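Local coordinates for UTP--glucose-1-phosphate uridylyltransferase (Acinetobacter baumannii, PDB 6IKX), which catalyses the transfer of a uridylyl group from UTP to alpha-D-glucose 1-phosphate, giving UDP-alpha-D-glucose and diphosphate, at residues Ile51-His56 with Val96-Val101; Leu167-Gly172 with Pro195-Ala200; Gln218-Thr223 with Thr234-Met239. The protein carries 1 engineered substitution. All blocks are in the same frame, centred on the assembly; numbering follows the deposited sequence.

How the contacts relate
Three contacts lie in series along this chain: each is complete before the next begins, and none encloses or crosses another. From the N terminus, contact 1 comes first, bringing 96-101 back beside 51-56 after a largely helical excursion and pairing two parallel strands of the main sheet. Contact 2 then joins two loops, 167-172 and 195-200, bracketing the short strands 172-175, 184-187 and 190-193, which include G172 and E193, seen to bind UDP-glucose; it lies across the chain's centre from contact 1, about 34 Å between centres. Contact 3 closes the shortest excursion, setting 218-223 against helix 233-240. Its nearest atoms are about 7 Å from contact 2 and about 10 Å from contact 1.

Contact 1. Residues Ile51-His56 with Val96-Val101; sequences IILVTH and VSVISV
I51 and L53 offer their backbones to strand 97-101 in a parallel pairing that illustrates the beta-alpha-beta connection of the Rossmann-like GT-A fold: a mostly helical excursion separates two adjacent strands running the same way. V96 begins the contact outside the regular strand, with its CG1 methyl 4.3 Å from CG1 of I51. S97 follows with its main chain, the carbonyl O accepting from I51 N at 3.0 Å. V98 faces the same side of the sheet as I51 and L53. Its CG1, anti to the backbone N (chi1 179°), leans along the strand and meets CD1 of L53 at 3.7 Å, the two side chains crossing obliquely.

I99 uses both backbone atoms: its N donates to I51 O at 2.8 Å, and its O accepts from L53 N. Its side chain turns to the opposite side, shared with I52, where both rest on V119 of helix 117-120. S100 returns to the face of L53, and its OG lies 4.0 Å from the CG2 methyl of T55; E63 of helix 60-65 touches both residues. Beyond S100, the outer edge of the strand is met by a second subunit, which makes backbone hydrogen bonds to S100 and packs its own S100 against this one.

V101 completes the register. Its N reaches L53 O with an N-H...O angle of 168°, and its O accepts a hydrogen bond from T55 N at 2.7 Å. V54, whose side chain lies near P8 and Q103, both seen to bind UTP, packs side by side with V101, CG2 of V54 lying 4.1 Å from CG1 of V101.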
# COMPACT_ATOMS: atom_id res chain seq x y z
N ILE A 51 19.77 -11.28 0.26
CA ILE A 51 18.79 -11.20 1.38
C ILE A 51 17.47 -11.73 0.84
O ILE A 51 16.93 -11.14 -0.10
CB ILE A 51 18.72 -9.77 1.95
CG1 ILE A 51 20.03 -9.39 2.64
CG2 ILE A 51 17.53 -9.61 2.91
CD1 ILE A 51 20.43 -10.33 3.75
N ILE A 52 17.01 -12.87 1.33
CA ILE A 52 15.74 -13.51 0.86
C ILE A 52 14.68 -13.27 1.92
O ILE A 52 14.69 -14.03 2.92
CB ILE A 52 15.96 -15.00 0.56
CG1 ILE A 52 17.20 -15.20 -0.32
CG2 ILE A 52 14.70 -15.61 -0.07
CD1 ILE A 52 17.56 -16.65 -0.57
N LEU A 53 13.86 -12.23 1.76
CA LEU A 53 12.75 -11.89 2.71
C LEU A 53 11.57 -12.84 2.42
O LEU A 53 11.06 -12.80 1.30
CB LEU A 53 12.30 -10.44 2.47
CG LEU A 53 13.33 -9.34 2.65
CD1 LEU A 53 12.75 -7.99 2.35
CD2 LEU A 53 13.90 -9.34 4.04
N VAL A 54 11.14 -13.68 3.36
CA VAL A 54 9.87 -14.44 3.21
C VAL A 54 8.79 -13.57 3.83
O VAL A 54 8.83 -13.36 5.07
CB VAL A 54 9.94 -15.84 3.86
CG1 VAL A 54 8.70 -16.66 3.57
CG2 VAL A 54 11.15 -16.60 3.39
N THR A 55 7.88 -13.04 3.02
CA THR A 55 7.07 -11.89 3.50
C THR A 55 5.56 -12.12 3.37
O THR A 55 5.07 -13.14 2.88
CB THR A 55 7.61 -10.59 2.86
OG1 THR A 55 7.21 -9.51 3.71
CG2 THR A 55 7.18 -10.37 1.43
N HIS A 56 4.84 -11.17 3.91
CA HIS A 56 3.36 -11.08 3.93
C HIS A 56 2.98 -9.85 3.10
O HIS A 56 3.76 -8.84 3.15
CB HIS A 56 2.91 -11.01 5.39
CG HIS A 56 1.44 -11.07 5.60
ND1 HIS A 56 0.71 -9.95 5.94
CD2 HIS A 56 0.58 -12.09 5.52
CE1 HIS A 56 -0.56 -10.29 6.07
NE2 HIS A 56 -0.66 -11.60 5.82
N VAL A 96 24.83 -6.41 -3.06
CA VAL A 96 23.82 -7.12 -2.23
C VAL A 96 22.45 -6.92 -2.89
O VAL A 96 22.07 -5.77 -3.12
CB VAL A 96 23.82 -6.64 -0.76
CG1 VAL A 96 22.62 -7.16 0.03
CG2 VAL A 96 25.12 -7.02 -0.06
N SER A 97 21.75 -8.00 -3.19
CA SER A 97 20.39 -7.93 -3.75
C SER A 97 19.41 -8.29 -2.62
O SER A 97 19.79 -9.09 -1.77
CB SER A 97 20.29 -8.84 -4.95
OG SER A 97 20.86 -10.09 -4.63
N VAL A 98 18.23 -7.68 -2.59
CA VAL A 98 17.15 -8.05 -1.65
C VAL A 98 16.01 -8.65 -2.46
O VAL A 98 15.57 -7.99 -3.37
CB VAL A 98 16.68 -6.83 -0.86
CG1 VAL A 98 15.53 -7.22 0.07
CG2 VAL A 98 17.83 -6.21 -0.10
N ILE A 99 15.55 -9.84 -2.11
CA ILE A 99 14.60 -10.69 -2.89
C ILE A 99 13.35 -10.95 -2.05
O ILE A 99 13.48 -11.16 -0.82
CB ILE A 99 15.23 -12.05 -3.22
CG1 ILE A 99 16.56 -11.90 -3.96
CG2 ILE A 99 14.25 -12.91 -4.00
CD1 ILE A 99 16.47 -11.03 -5.20
N SER A 100 12.19 -11.05 -2.68
CA SER A 100 10.92 -11.31 -1.96
C SER A 100 10.27 -12.59 -2.46
O SER A 100 10.21 -12.79 -3.71
CB SER A 100 9.98 -10.16 -2.10
OG SER A 100 10.18 -9.29 -1.01
N VAL A 101 9.76 -13.36 -1.51
CA VAL A 101 8.79 -14.45 -1.79
C VAL A 101 7.78 -14.40 -0.66
O VAL A 101 8.11 -13.92 0.45
CB VAL A 101 9.50 -15.82 -1.91
CG1 VAL A 101 10.08 -16.28 -0.58
CG2 VAL A 101 8.58 -16.87 -2.52

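Contact 2. Residues Leu167-Gly172 with Pro195-Ala200; sequences LVDQYG and PPVGAA
D169 and P195 bring two irregular loops of the nucleotidyltransferase domain together, an example of packing in which carbonyl oxygens meet carbon rather than N-H groups. The side chain of D169 lines the P195-V197 side of the junction. Its CB sits 3.1 Å from P195 O, in the same place where the backbone CA-H of D169 also approaches that oxygen. With chi1 at 58°, CG folds over its own main chain instead of extending away from it, and lies 3.6 Å from CG2 of V197. At the tip, OD1 is modelled 3.0 Å from the same V197 methyl, a doubtfully short distance; carboxylate and isopropyl group cross at a slant.

Next to it, V168 supplies the apolar contact: its CG2 methyl presses on A200 CB at 3.5 Å and also faces the CA of V197. The type I turn from P196 to A199 brings A200 round to that position. P195 meets the other loop with its ring, CD lying 3.3 Å from V168 O and 3.5 Å from Y171 O. I173 touches both V168 and P195, while G172, seen to bind UDP-glucose, continues the first loop into strand 172-175.

Chemically, 167-172 and 195-200 share no conventional hydrogen bond, though Y171 has a backbone bond to K194 just beside them. The contact is mainly van der Waals packing, with one bent CA-H...O approach from D169 to P195 O, and such contacts fix no precise register between the segments.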
# COMPACT_ATOMS: atom_id res chain seq x y z
N LEU A 167 15.58 -19.66 34.52
CA LEU A 167 14.82 -19.04 33.39
C LEU A 167 14.89 -19.92 32.13
O LEU A 167 14.64 -19.38 31.04
CB LEU A 167 15.38 -17.64 33.09
N VAL A 168 15.20 -21.21 32.23
CA VAL A 168 15.43 -22.09 31.05
C VAL A 168 14.09 -22.55 30.47
O VAL A 168 14.10 -23.07 29.33
CB VAL A 168 16.33 -23.31 31.36
CG1 VAL A 168 17.69 -22.89 31.88
CG2 VAL A 168 15.67 -24.29 32.30
N ASP A 169 12.99 -22.38 31.20
CA ASP A 169 11.65 -22.84 30.77
C ASP A 169 11.01 -21.78 29.87
O ASP A 169 9.85 -21.97 29.48
CB ASP A 169 10.77 -23.22 31.98
CG ASP A 169 10.54 -22.11 32.99
OD1 ASP A 169 11.55 -21.51 33.48
OD2 ASP A 169 9.37 -21.85 33.29
N GLN A 170 11.77 -20.74 29.50
CA GLN A 170 11.35 -19.67 28.55
C GLN A 170 11.87 -19.95 27.14
O GLN A 170 11.57 -19.15 26.25
CB GLN A 170 11.95 -18.31 28.93
CG GLN A 170 11.97 -18.04 30.42
CD GLN A 170 10.61 -17.60 30.88
OE1 GLN A 170 10.49 -16.64 31.63
NE2 GLN A 170 9.58 -18.27 30.39
N TYR A 171 12.68 -20.98 26.94
CA TYR A 171 13.50 -21.08 25.71
C TYR A 171 13.35 -22.47 25.10
O TYR A 171 13.00 -23.41 25.83
CB TYR A 171 14.96 -20.75 26.03
CG TYR A 171 15.18 -19.36 26.58
CD1 TYR A 171 15.21 -18.25 25.76
CD2 TYR A 171 15.35 -19.16 27.94
CE1 TYR A 171 15.41 -16.97 26.26
CE2 TYR A 171 15.54 -17.89 28.47
CZ TYR A 171 15.58 -16.80 27.62
OH TYR A 171 15.77 -15.55 28.16
N GLY A 172 13.54 -22.57 23.78
CA GLY A 172 14.09 -23.78 23.14
C GLY A 172 15.50 -23.98 23.67
O GLY A 172 16.24 -22.98 23.68
N PRO A 195 11.93 -26.48 28.58
CA PRO A 195 12.03 -27.59 29.51
C PRO A 195 11.79 -27.02 30.92
O PRO A 195 12.11 -25.85 31.17
CB PRO A 195 13.46 -28.11 29.28
CG PRO A 195 14.23 -26.87 28.89
CD PRO A 195 13.25 -26.02 28.10
N PRO A 196 11.20 -27.81 31.85
CA PRO A 196 11.07 -27.40 33.25
C PRO A 196 12.39 -27.07 33.96
O PRO A 196 13.34 -27.80 33.80
CB PRO A 196 10.41 -28.61 33.93
CG PRO A 196 10.62 -29.77 32.96
CD PRO A 196 10.60 -29.13 31.59
N VAL A 197 12.38 -26.03 34.79
CA VAL A 197 13.58 -25.46 35.47
C VAL A 197 14.36 -26.59 36.16
O VAL A 197 15.59 -26.51 36.19
CB VAL A 197 13.21 -24.33 36.46
CG1 VAL A 197 14.35 -24.02 37.42
CG2 VAL A 197 12.76 -23.08 35.71
N GLY A 198 13.69 -27.62 36.65
CA GLY A 198 14.38 -28.83 37.11
C GLY A 198 15.20 -29.52 36.01
O GLY A 198 16.33 -29.94 36.31
N ALA A 199 14.67 -29.67 34.78
CA ALA A 199 14.99 -30.81 33.87
C ALA A 199 15.41 -30.34 32.47
O ALA A 199 14.94 -30.94 31.48
CB ALA A 199 13.79 -31.73 33.82
N ALA A 200 16.33 -29.37 32.38
CA ALA A 200 16.87 -28.82 31.11
C ALA A 200 18.15 -29.56 30.73
O ALA A 200 19.05 -29.72 31.56
CB ALA A 200 17.12 -27.33 31.21

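Contact 3. Residues Gln218-Thr223 with Thr234-Met239; sequences QLLENT and TDAIAM. With SO4 (sulfate ion), chain D.
M239, A236 and L219 carry the contact between two helical segments, and they show how a long flexible side chain can fill the angle between neighbouring segments. The side chains of L219 and M239 slide past each other in opposite directions, CD2 of L219 lying 4.2 Å from CB of M239. Alongside L219, the small A236 lets the backbones approach closely: its CB is met by CD2 of L220 at 3.6 Å and, from another side, by the CG2 methyl of T223. The type I turn from L220 to T223 brings that threonine to A236 and D235.

A second group of contacts sets carbon against oxygen. The bend of M239 at chi3 (79°) turns its CE methyl over the carbonyls of L219 and N222, 3.2 Å from N222 O. CD1 of L219 likewise rests 3.5 Å from A236 O. T223 and D235 cross at about a right angle, with OD1 of D235 beside both CB and CG2 of the threonine.

Hydrogen bonds serve each segment separately. N222 ND2 returns to Q218 O at 2.8 Å, with an N-H...O angle of 172°, tying the amide back to the preceding turn. At the start of helix 233-240, a sulfate, probably from the crystallisation liquor, takes both N and OG1 of T234 on its O4, each at 3.1 Å; L233 N is a further donor, so in this crystal the N-terminal turn binds an anion.

In the fold, L220 also packs on V113 and L114 of helix 109-115 and joins T223 in touching I231 of the connecting loop, while E221 forms a salt bridge to K117, which begins helix 117-120.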
# COMPACT_ATOMS: atom_id res chain seq x y z
N GLN A 218 13.96 -30.47 1.47
CA GLN A 218 13.28 -31.76 1.17
C GLN A 218 12.90 -32.40 2.50
O GLN A 218 11.85 -33.05 2.58
CB GLN A 218 14.16 -32.71 0.38
CG GLN A 218 14.05 -32.50 -1.12
CD GLN A 218 14.79 -31.26 -1.54
OE1 GLN A 218 15.92 -31.04 -1.11
NE2 GLN A 218 14.16 -30.44 -2.38
N LEU A 219 13.74 -32.17 3.50
CA LEU A 219 13.38 -32.53 4.87
C LEU A 219 12.12 -31.77 5.28
O LEU A 219 11.20 -32.44 5.80
CB LEU A 219 14.58 -32.25 5.78
CG LEU A 219 15.82 -33.11 5.51
CD1 LEU A 219 16.90 -32.88 6.57
CD2 LEU A 219 15.46 -34.57 5.42
N LEU A 220 12.03 -30.45 5.08
CA LEU A 220 10.83 -29.63 5.49
C LEU A 220 9.59 -30.11 4.72
O LEU A 220 8.50 -30.06 5.30
CB LEU A 220 11.08 -28.14 5.28
CG LEU A 220 11.98 -27.46 6.33
CD1 LEU A 220 12.48 -26.14 5.82
CD2 LEU A 220 11.26 -27.24 7.65
N GLU A 221 9.74 -30.59 3.48
CA GLU A 221 8.61 -31.12 2.67
C GLU A 221 8.10 -32.45 3.26
O GLU A 221 7.08 -32.92 2.79
CB GLU A 221 9.03 -31.32 1.21
CG GLU A 221 8.99 -30.03 0.41
CD GLU A 221 9.66 -29.99 -0.96
OE1 GLU A 221 10.54 -30.82 -1.23
OE2 GLU A 221 9.33 -29.07 -1.74
N ASN A 222 8.79 -33.04 4.26
CA ASN A 222 8.51 -34.42 4.75
C ASN A 222 8.39 -34.46 6.27
O ASN A 222 8.55 -35.55 6.83
CB ASN A 222 9.57 -35.39 4.22
CG ASN A 222 9.35 -35.71 2.75
OD1 ASN A 222 8.51 -36.53 2.43
ND2 ASN A 222 10.08 -35.05 1.86
N THR A 223 8.07 -33.33 6.92
CA THR A 223 7.93 -33.24 8.40
C THR A 223 6.53 -33.67 8.83
O THR A 223 5.56 -32.96 8.59
CB THR A 223 8.19 -31.83 8.94
OG1 THR A 223 7.21 -30.96 8.37
CG2 THR A 223 9.58 -31.35 8.63
N THR A 234 12.64 -27.49 13.82
CA THR A 234 13.39 -28.28 14.84
C THR A 234 13.35 -29.78 14.54
O THR A 234 14.35 -30.45 14.87
CB THR A 234 12.85 -28.07 16.26
OG1 THR A 234 11.43 -28.25 16.20
CG2 THR A 234 13.18 -26.70 16.80
N ASP A 235 12.28 -30.26 13.89
CA ASP A 235 12.16 -31.69 13.55
C ASP A 235 12.52 -31.95 12.07
O ASP A 235 12.78 -33.12 11.72
CB ASP A 235 10.85 -32.29 14.07
CG ASP A 235 9.58 -31.75 13.46
OD1 ASP A 235 9.58 -31.53 12.24
OD2 ASP A 235 8.60 -31.58 14.22
N ALA A 236 12.64 -30.92 11.23
CA ALA A 236 13.42 -31.05 9.98
C ALA A 236 14.90 -31.24 10.34
O ALA A 236 15.56 -32.06 9.72
CB ALA A 236 13.21 -29.85 9.10
N ILE A 237 15.39 -30.52 11.36
CA ILE A 237 16.78 -30.62 11.85
C ILE A 237 16.95 -31.98 12.55
O ILE A 237 17.94 -32.71 12.23
CB ILE A 237 17.09 -29.41 12.74
CG1 ILE A 237 17.15 -28.14 11.89
CG2 ILE A 237 18.35 -29.62 13.56
CD1 ILE A 237 17.09 -26.83 12.68
N ALA A 238 16.01 -32.38 13.40
CA ALA A 238 15.97 -33.77 13.91
C ALA A 238 16.20 -34.74 12.75
O ALA A 238 17.08 -35.60 12.93
CB ALA A 238 14.69 -34.09 14.65
N MET A 239 15.47 -34.62 11.63
CA MET A 239 15.55 -35.58 10.48
C MET A 239 16.94 -35.52 9.83
O MET A 239 17.41 -36.55 9.30
CB MET A 239 14.50 -35.28 9.40
CG MET A 239 13.08 -35.73 9.76
SD MET A 239 11.72 -34.78 8.96
CE MET A 239 11.74 -35.54 7.35
S SO4 D . 10.01 -24.38 14.30
O1 SO4 D . 9.81 -24.32 12.87
O2 SO4 D . 11.12 -23.55 14.68
O3 SO4 D . 8.80 -23.93 14.95
O4 SO4 D . 10.29 -25.74 14.68